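Local coordinates for HD domain-containing protein (Aquifex aeolicus, PDB 2HEK) that is of unknown function but has a zinc-binding HD domain, binds GDP at sites apart from the metal, and is probably related to dGTPases, at residues F179-L185 and N208-S212; R64-L69 and I186-V191; F236-L240 and R267-D273. One frame throughout, in Å; residues are numbered along the deposited sequence.

In the fold
Contacts 1 and 2 adjoin in the chain and share helix 183-187, with their centres about 14 Å apart on one side of the molecule. Residues 179-185 meet helix 203-221 in contact 1, and the next six residues meet the end of helix 51-69 in contact 2. Both lie near, not at, the zinc site: the side chains of Phe209 in contact 1 and Ile65 in contact 2 are each about 9 Å from that of the zinc ligand Asp161. Contact 3 sits on the opposite side, its centre about 41 Å from that of contact 1 and 47 Å from that of contact 2; there the Asp273 side chain is about 11 Å from that of His282, which binds GDP.

Contact 1. Residues F179-L185 and N208-S212; sequences FFDYDRL and NFLIS. With GOL (glycerol), chain X.
Ser212 OG is gripped twice: it accepts a hydrogen bond from Tyr182 OH at 2.8 Å and donates one to Phe209 O, a carbonyl of its own helix, at 2.9 Å. The buried phenol is thereby tied to the backbone of helix 203-221 by way of the serine. Atoms lie over both faces of its ring. Phe209 CD1 sits 3.5 Å above one face, toward the rim, in a T-shaped stack whose planes stand at 78°, while Phe180 O sits over the centre of the opposite one. With Tyr182 CG beside its backbone N (chi1 -47°), the ring can reach over Phe209 and still present OH to the serine. Leu185 CD2 extends the apolar packing, 3.8 Å from Phe209 CB. Ser212 CB, next to that hydroxyl, lies over the Phe180 ring in a CH-pi contact, 4.0 Å from the centroid.

A second polar link runs through Asn208, whose ND2 donates to Phe179 O at 3.0 Å (N-H...O angle 154°), the donor tilted out of the carbonyl plane. The other end of the amide, OD1, accepts from both O1 and O2 of a glycerol, probably of crystallisation origin, and Phe179 N donates to the same O1. Tyr177 of the second subunit also packs on Asn208. Tyr182 and Leu185 lean on Met163 of helix 160-173, the helix that carries the zinc ligand Asp161. The contact thus fastens the connection from helix 160-173 to helix 183-187, with Tyr182 as N-cap residue, onto helix 203-221 of the mainly helical HD-domain protein.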
# COMPACT_ATOMS: atom_id res chain seq x y z
N PHE A 179 -3.26 -0.11 -11.39
CA PHE A 179 -2.68 0.86 -10.46
C PHE A 179 -3.55 2.12 -10.56
O PHE A 179 -3.63 2.71 -11.59
CB PHE A 179 -1.19 1.16 -10.77
CG PHE A 179 -0.55 2.17 -9.82
CD1 PHE A 179 -0.45 1.91 -8.45
CD2 PHE A 179 -0.05 3.38 -10.30
CE1 PHE A 179 0.13 2.84 -7.55
CE2 PHE A 179 0.54 4.33 -9.40
CZ PHE A 179 0.63 4.06 -8.03
N PHE A 180 -4.14 2.57 -9.47
CA PHE A 180 -5.11 3.64 -9.56
C PHE A 180 -4.77 5.03 -8.92
O PHE A 180 -5.68 5.84 -8.61
CB PHE A 180 -6.44 3.09 -9.04
CG PHE A 180 -6.97 1.88 -9.81
CD1 PHE A 180 -6.58 0.56 -9.49
CD2 PHE A 180 -7.85 2.06 -10.87
CE1 PHE A 180 -7.11 -0.56 -10.20
CE2 PHE A 180 -8.36 0.94 -11.57
CZ PHE A 180 -7.99 -0.36 -11.25
N ASP A 181 -3.47 5.32 -8.75
CA ASP A 181 -3.05 6.55 -8.13
C ASP A 181 -2.56 7.46 -9.26
O ASP A 181 -1.47 7.23 -9.83
CB ASP A 181 -1.95 6.29 -7.07
CG ASP A 181 -1.36 7.59 -6.45
OD1 ASP A 181 -1.46 8.70 -7.03
OD2 ASP A 181 -0.75 7.47 -5.36
N TYR A 182 -3.37 8.47 -9.57
CA TYR A 182 -3.11 9.32 -10.72
C TYR A 182 -2.39 10.66 -10.39
O TYR A 182 -2.42 11.58 -11.15
CB TYR A 182 -4.39 9.50 -11.57
CG TYR A 182 -5.19 8.21 -11.88
CD1 TYR A 182 -6.56 8.14 -11.57
CD2 TYR A 182 -4.59 7.06 -12.42
CE1 TYR A 182 -7.31 6.99 -11.80
CE2 TYR A 182 -5.35 5.89 -12.66
CZ TYR A 182 -6.71 5.88 -12.35
OH TYR A 182 -7.52 4.78 -12.59
N ASP A 183 -1.69 10.73 -9.26
CA ASP A 183 -0.89 11.89 -8.89
C ASP A 183 0.16 12.21 -9.95
O ASP A 183 0.30 13.35 -10.39
CB ASP A 183 -0.19 11.59 -7.57
CG ASP A 183 0.30 12.81 -6.88
OD1 ASP A 183 1.43 13.28 -7.24
OD2 ASP A 183 -0.43 13.28 -5.97
N ARG A 184 0.89 11.18 -10.38
CA ARG A 184 1.83 11.29 -11.48
C ARG A 184 1.17 11.76 -12.77
O ARG A 184 1.66 12.70 -13.40
CB ARG A 184 2.62 9.97 -11.69
CG ARG A 184 3.63 10.01 -12.87
CD ARG A 184 4.68 11.14 -12.72
NE ARG A 184 5.72 10.97 -13.72
CZ ARG A 184 6.78 11.77 -13.86
NH1 ARG A 184 6.98 12.78 -13.03
NH2 ARG A 184 7.66 11.51 -14.83
N LEU A 185 0.05 11.15 -13.16
CA LEU A 185 -0.63 11.55 -14.39
C LEU A 185 -1.01 13.01 -14.31
O LEU A 185 -0.70 13.79 -15.22
CB LEU A 185 -1.89 10.69 -14.65
CG LEU A 185 -2.64 11.02 -15.95
CD1 LEU A 185 -1.75 11.00 -17.26
CD2 LEU A 185 -3.87 10.12 -16.10
N ASN A 208 -0.75 3.55 -18.09
CA ASN A 208 -1.24 2.91 -16.88
C ASN A 208 -2.73 3.26 -16.65
O ASN A 208 -3.54 2.42 -16.27
CB ASN A 208 -0.43 3.35 -15.65
CG ASN A 208 -1.02 2.82 -14.37
OD1 ASN A 208 -1.09 1.63 -14.19
ND2 ASN A 208 -1.52 3.70 -13.51
N PHE A 209 -3.07 4.52 -16.85
CA PHE A 209 -4.46 4.98 -16.68
C PHE A 209 -5.42 4.22 -17.59
O PHE A 209 -6.45 3.72 -17.13
CB PHE A 209 -4.51 6.50 -16.92
CG PHE A 209 -5.90 7.05 -16.91
CD1 PHE A 209 -6.57 7.23 -15.71
CD2 PHE A 209 -6.57 7.31 -18.11
CE1 PHE A 209 -7.91 7.71 -15.69
CE2 PHE A 209 -7.91 7.80 -18.11
CZ PHE A 209 -8.57 8.00 -16.88
N LEU A 210 -5.09 4.09 -18.88
CA LEU A 210 -5.95 3.36 -19.82
C LEU A 210 -6.07 1.87 -19.50
O LEU A 210 -7.15 1.30 -19.68
CB LEU A 210 -5.46 3.54 -21.28
CG LEU A 210 -5.42 5.03 -21.72
CD1 LEU A 210 -4.57 5.15 -22.98
CD2 LEU A 210 -6.88 5.57 -21.95
N ILE A 211 -4.98 1.24 -19.05
CA ILE A 211 -5.01 -0.17 -18.62
C ILE A 211 -5.85 -0.33 -17.36
O ILE A 211 -6.67 -1.28 -17.23
CB ILE A 211 -3.61 -0.74 -18.30
CG1 ILE A 211 -2.70 -0.72 -19.53
CG2 ILE A 211 -3.75 -2.16 -17.77
CD1 ILE A 211 -3.25 -1.42 -20.74
N SER A 212 -5.68 0.59 -16.42
CA SER A 212 -6.49 0.54 -15.20
C SER A 212 -7.98 0.65 -15.55
O SER A 212 -8.84 -0.07 -15.00
CB SER A 212 -6.01 1.57 -14.18
OG SER A 212 -6.63 2.85 -14.40
C1 GOL X . -2.09 -1.97 -14.21
O1 GOL X . -2.67 -0.70 -13.96
C2 GOL X . -0.71 -2.04 -13.57
O2 GOL X . 0.10 -0.98 -14.04
C3 GOL X . 0.01 -3.35 -13.84
O3 GOL X . 0.94 -3.59 -12.77

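Contact 2. Residues R64-L69 and I186-V191; sequences RICESL and ISTLRV
The last turns of helix 51-69, the HD-domain helix that carries the zinc ligand His54, pack here against the passage from helix 183-187 into strand 189-192, an outer strand of a mixed sheet. The axes of helix segment 64-69 and strand segment 189-191 come within 8.5 Å, crossing at -62°. At the helical end, Ile65 and Ile186 cross at about a right angle, CG1 to CG1 at 3.9 Å, and Met163 of helix 160-173 covers Ile186 as well. Beyond them, Leu69 inserts its CD2 branch against the strand, 3.8 Å from Leu189 CB and 4.0 Å from Val191 CG2.

Between these apolar patches lies a single polar bond: Ser68 OG, turned anti to the backbone N (chi1 166°), donates to Ile186 O at 3.0 Å. It comes from above the carbonyl plane, whereas Leu189 N reaches the same oxygen from the opposite face at 3.2 Å. Ile186 O therefore serves its own chain segment, through Leu189 N, and the neighbouring helix at once. The passage into the strand has a further clasp on its own side, where Arg190 NH1 donates to Leu189 O at 3.0 Å and to Ser187 O at 3.2 Å, both oxygens lying in the guanidinium plane.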
# COMPACT_ATOMS: atom_id res chain seq x y z
N ARG A 64 -6.77 19.64 -7.58
CA ARG A 64 -5.43 19.19 -7.90
C ARG A 64 -5.07 19.49 -9.34
O ARG A 64 -3.98 20.03 -9.63
CB ARG A 64 -5.30 17.68 -7.61
CG ARG A 64 -5.25 17.32 -6.13
CD ARG A 64 -3.86 17.58 -5.54
NE ARG A 64 -3.70 17.03 -4.19
CZ ARG A 64 -3.95 17.68 -3.05
NH1 ARG A 64 -4.37 18.94 -3.08
NH2 ARG A 64 -3.77 17.08 -1.88
N ILE A 65 -5.96 19.16 -10.27
CA ILE A 65 -5.68 19.37 -11.70
C ILE A 65 -5.56 20.89 -12.00
O ILE A 65 -4.68 21.30 -12.75
CB ILE A 65 -6.76 18.75 -12.62
CG1 ILE A 65 -6.75 17.20 -12.55
CG2 ILE A 65 -6.59 19.24 -14.07
CD1 ILE A 65 -8.03 16.54 -13.13
N CYS A 66 -6.45 21.70 -11.42
CA CYS A 66 -6.35 23.18 -11.57
C CYS A 66 -5.01 23.72 -11.03
O CYS A 66 -4.39 24.60 -11.64
CB CYS A 66 -7.52 23.87 -10.86
SG CYS A 66 -9.05 23.63 -11.75
N GLU A 67 -4.58 23.20 -9.89
CA GLU A 67 -3.24 23.52 -9.35
C GLU A 67 -2.09 23.16 -10.31
O GLU A 67 -1.17 23.98 -10.53
CB GLU A 67 -3.02 22.90 -7.96
CG GLU A 67 -3.90 23.55 -6.89
CD GLU A 67 -3.95 22.82 -5.52
OE1 GLU A 67 -3.33 21.73 -5.37
OE2 GLU A 67 -4.64 23.34 -4.61
N SER A 68 -2.13 21.97 -10.90
CA SER A 68 -1.10 21.54 -11.85
C SER A 68 -1.15 22.38 -13.13
O SER A 68 -0.11 22.72 -13.71
CB SER A 68 -1.24 20.06 -12.18
OG SER A 68 -0.47 19.70 -13.33
N LEU A 69 -2.36 22.69 -13.59
CA LEU A 69 -2.54 23.38 -14.85
C LEU A 69 -2.55 24.91 -14.73
O LEU A 69 -2.60 25.60 -15.75
CB LEU A 69 -3.79 22.89 -15.56
CG LEU A 69 -3.84 21.44 -16.04
CD1 LEU A 69 -5.18 21.24 -16.75
CD2 LEU A 69 -2.68 21.09 -16.97
N ILE A 186 -1.67 13.40 -13.22
CA ILE A 186 -2.04 14.82 -13.02
C ILE A 186 -0.81 15.74 -13.19
O ILE A 186 -0.89 16.75 -13.89
CB ILE A 186 -2.70 15.04 -11.65
CG1 ILE A 186 -4.12 14.42 -11.68
CG2 ILE A 186 -2.74 16.54 -11.25
CD1 ILE A 186 -4.80 14.33 -10.34
N SER A 187 0.33 15.37 -12.62
CA SER A 187 1.51 16.27 -12.68
C SER A 187 2.07 16.47 -14.10
O SER A 187 2.74 17.48 -14.37
CB SER A 187 2.63 15.80 -11.73
OG SER A 187 3.32 14.70 -12.31
N THR A 188 1.81 15.52 -14.99
CA THR A 188 2.30 15.61 -16.36
C THR A 188 1.29 16.21 -17.35
O THR A 188 1.56 16.24 -18.55
CB THR A 188 2.75 14.23 -16.92
OG1 THR A 188 1.62 13.33 -17.02
CG2 THR A 188 3.79 13.65 -16.02
N LEU A 189 0.16 16.71 -16.86
CA LEU A 189 -0.85 17.26 -17.76
C LEU A 189 -0.39 18.65 -18.12
O LEU A 189 0.29 19.29 -17.33
CB LEU A 189 -2.25 17.34 -17.11
CG LEU A 189 -2.90 15.99 -16.72
CD1 LEU A 189 -4.31 16.17 -16.10
CD2 LEU A 189 -2.91 15.01 -17.92
N ARG A 190 -0.74 19.10 -19.32
CA ARG A 190 -0.42 20.46 -19.78
C ARG A 190 -1.65 21.00 -20.50
O ARG A 190 -2.44 20.22 -21.01
CB ARG A 190 0.74 20.45 -20.78
CG ARG A 190 2.02 19.82 -20.28
CD ARG A 190 2.75 20.69 -19.29
NE ARG A 190 4.06 20.14 -18.94
CZ ARG A 190 4.27 19.38 -17.86
NH1 ARG A 190 3.26 19.09 -17.03
NH2 ARG A 190 5.48 18.90 -17.60
N VAL A 191 -1.80 22.32 -20.54
CA VAL A 191 -2.72 22.99 -21.47
C VAL A 191 -1.97 23.45 -22.74
O VAL A 191 -0.99 24.22 -22.67
CB VAL A 191 -3.37 24.23 -20.84
CG1 VAL A 191 -4.41 24.85 -21.77
CG2 VAL A 191 -3.98 23.88 -19.48

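Contact 3. Residues F236-L240 and R267-D273; sequences FLKKL and RKAFRED
Phe236 and Phe270 form the tight part, a T-shaped stack with centroids 5.0 Å apart and planes at 76°. Phe236 CE1 points into the middle of the Phe270 face, 3.6 Å from its CG. Leu240 CD1 adds a second apolar touch, 4.1 Å from Phe270 CE1, and helix 257-266 backs this side through Val260 and Leu264, both packed on Phe236.

Within the HD-associated part of the chain, the last turn of helix 224-240 faces the start of helix 271-278. A type I turn from Lys268 to Arg271 leads into the latter, with Phe270 at the N-cap position. With an alanine here instead of Phe270, Phe236 would probably lose the ring face its edge packs on, and a gap would open beside Leu240.

The outer side, charged and nearer solvent, is looser round one firm point. Lys239 bends at chi3 (-74°) and brings NZ to Asp273 OD1, a salt bridge of 2.7 Å that uses the syn lone pair. This ammonium lies at the edge of the Phe270 ring, 3.7 Å from CD2. Exposed Arg267 sets NH1 at the same ring's edge, 3.8 Å from Phe270 CE1, and touches Leu240 CD1 only loosely, while its NH2 pairs with Glu263.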
# COMPACT_ATOMS: atom_id res chain seq x y z
N PHE A 236 -37.87 -3.12 -14.08
CA PHE A 236 -38.70 -2.71 -12.96
C PHE A 236 -38.83 -1.20 -12.88
O PHE A 236 -39.94 -0.68 -12.77
CB PHE A 236 -38.17 -3.26 -11.64
CG PHE A 236 -38.76 -2.57 -10.43
CD1 PHE A 236 -40.13 -2.65 -10.16
CD2 PHE A 236 -37.95 -1.85 -9.56
CE1 PHE A 236 -40.68 -2.01 -9.06
CE2 PHE A 236 -38.49 -1.23 -8.45
CZ PHE A 236 -39.85 -1.30 -8.20
N LEU A 237 -37.70 -0.48 -12.93
CA LEU A 237 -37.73 0.98 -12.78
C LEU A 237 -38.69 1.64 -13.78
O LEU A 237 -39.38 2.60 -13.43
CB LEU A 237 -36.32 1.59 -12.87
CG LEU A 237 -36.26 3.12 -12.63
CD1 LEU A 237 -36.91 3.57 -11.31
CD2 LEU A 237 -34.84 3.65 -12.72
N LYS A 238 -38.75 1.09 -15.00
CA LYS A 238 -39.69 1.54 -16.03
C LYS A 238 -41.17 1.39 -15.63
O LYS A 238 -41.97 2.28 -15.90
CB LYS A 238 -39.42 0.82 -17.35
CG LYS A 238 -38.30 1.44 -18.15
CD LYS A 238 -37.88 0.53 -19.30
CE LYS A 238 -36.51 0.92 -19.85
NZ LYS A 238 -35.88 -0.16 -20.69
N LYS A 239 -41.52 0.26 -15.02
CA LYS A 239 -42.87 0.06 -14.50
C LYS A 239 -43.19 1.05 -13.39
O LYS A 239 -44.28 1.62 -13.36
CB LYS A 239 -43.04 -1.38 -13.99
CG LYS A 239 -42.87 -2.44 -15.06
CD LYS A 239 -43.46 -3.78 -14.63
CE LYS A 239 -42.60 -4.49 -13.59
NZ LYS A 239 -43.35 -5.60 -12.94
N LEU A 240 -42.24 1.23 -12.48
CA LEU A 240 -42.39 2.14 -11.34
C LEU A 240 -42.53 3.58 -11.79
O LEU A 240 -43.19 4.37 -11.12
CB LEU A 240 -41.17 2.02 -10.42
CG LEU A 240 -41.32 2.62 -9.02
CD1 LEU A 240 -42.10 1.68 -8.11
CD2 LEU A 240 -39.95 2.94 -8.44
N ARG A 267 -44.74 -4.15 -2.46
CA ARG A 267 -45.85 -4.42 -3.37
C ARG A 267 -45.81 -5.85 -3.94
O ARG A 267 -44.77 -6.32 -4.40
CB ARG A 267 -45.90 -3.36 -4.48
CG ARG A 267 -46.09 -1.94 -3.96
CD ARG A 267 -46.07 -0.92 -5.08
NE ARG A 267 -46.39 0.43 -4.62
CZ ARG A 267 -46.27 1.54 -5.35
NH1 ARG A 267 -45.81 1.50 -6.60
NH2 ARG A 267 -46.59 2.72 -4.82
N LYS A 268 -46.96 -6.52 -3.88
CA LYS A 268 -47.10 -7.90 -4.37
C LYS A 268 -47.19 -7.99 -5.90
O LYS A 268 -46.95 -9.05 -6.48
CB LYS A 268 -48.30 -8.60 -3.69
CG LYS A 268 -48.32 -10.13 -3.81
CD LYS A 268 -49.28 -10.80 -2.80
CE LYS A 268 -50.76 -10.39 -3.00
NZ LYS A 268 -51.39 -10.93 -4.24
N ALA A 269 -47.51 -6.87 -6.56
CA ALA A 269 -47.52 -6.81 -8.02
C ALA A 269 -46.11 -7.04 -8.61
O ALA A 269 -45.96 -7.69 -9.65
CB ALA A 269 -48.09 -5.48 -8.50
N PHE A 270 -45.10 -6.52 -7.91
CA PHE A 270 -43.71 -6.52 -8.34
C PHE A 270 -42.90 -7.70 -7.82
O PHE A 270 -41.68 -7.59 -7.64
CB PHE A 270 -43.01 -5.23 -7.86
CG PHE A 270 -43.62 -3.97 -8.40
CD1 PHE A 270 -43.91 -2.91 -7.54
CD2 PHE A 270 -43.88 -3.82 -9.76
CE1 PHE A 270 -44.46 -1.73 -8.02
CE2 PHE A 270 -44.44 -2.63 -10.25
CZ PHE A 270 -44.73 -1.59 -9.38
N ARG A 271 -43.55 -8.84 -7.58
CA ARG A 271 -42.89 -9.91 -6.85
C ARG A 271 -41.78 -10.61 -7.63
O ARG A 271 -40.75 -10.98 -7.05
CB ARG A 271 -43.89 -10.93 -6.30
CG ARG A 271 -43.39 -11.63 -5.04
CD ARG A 271 -43.24 -10.61 -3.90
NE ARG A 271 -42.28 -11.02 -2.87
CZ ARG A 271 -42.00 -10.29 -1.79
NH1 ARG A 271 -42.59 -9.12 -1.61
NH2 ARG A 271 -41.11 -10.74 -0.91
N GLU A 272 -41.99 -10.82 -8.92
CA GLU A 272 -40.99 -11.51 -9.70
C GLU A 272 -39.77 -10.63 -9.94
O GLU A 272 -38.67 -11.15 -9.98
CB GLU A 272 -41.56 -12.11 -10.98
CG GLU A 272 -42.01 -13.56 -10.76
CD GLU A 272 -42.72 -14.18 -11.95
OE1 GLU A 272 -42.07 -14.38 -13.01
OE2 GLU A 272 -43.93 -14.49 -11.82
N ASP A 273 -39.98 -9.32 -10.07
CA ASP A 273 -38.91 -8.32 -10.04
C ASP A 273 -38.07 -8.47 -8.79
O ASP A 273 -36.85 -8.58 -8.87
CB ASP A 273 -39.48 -6.90 -10.03
CG ASP A 273 -40.28 -6.58 -11.27
OD1 ASP A 273 -41.53 -6.44 -11.15
OD2 ASP A 273 -39.67 -6.46 -12.35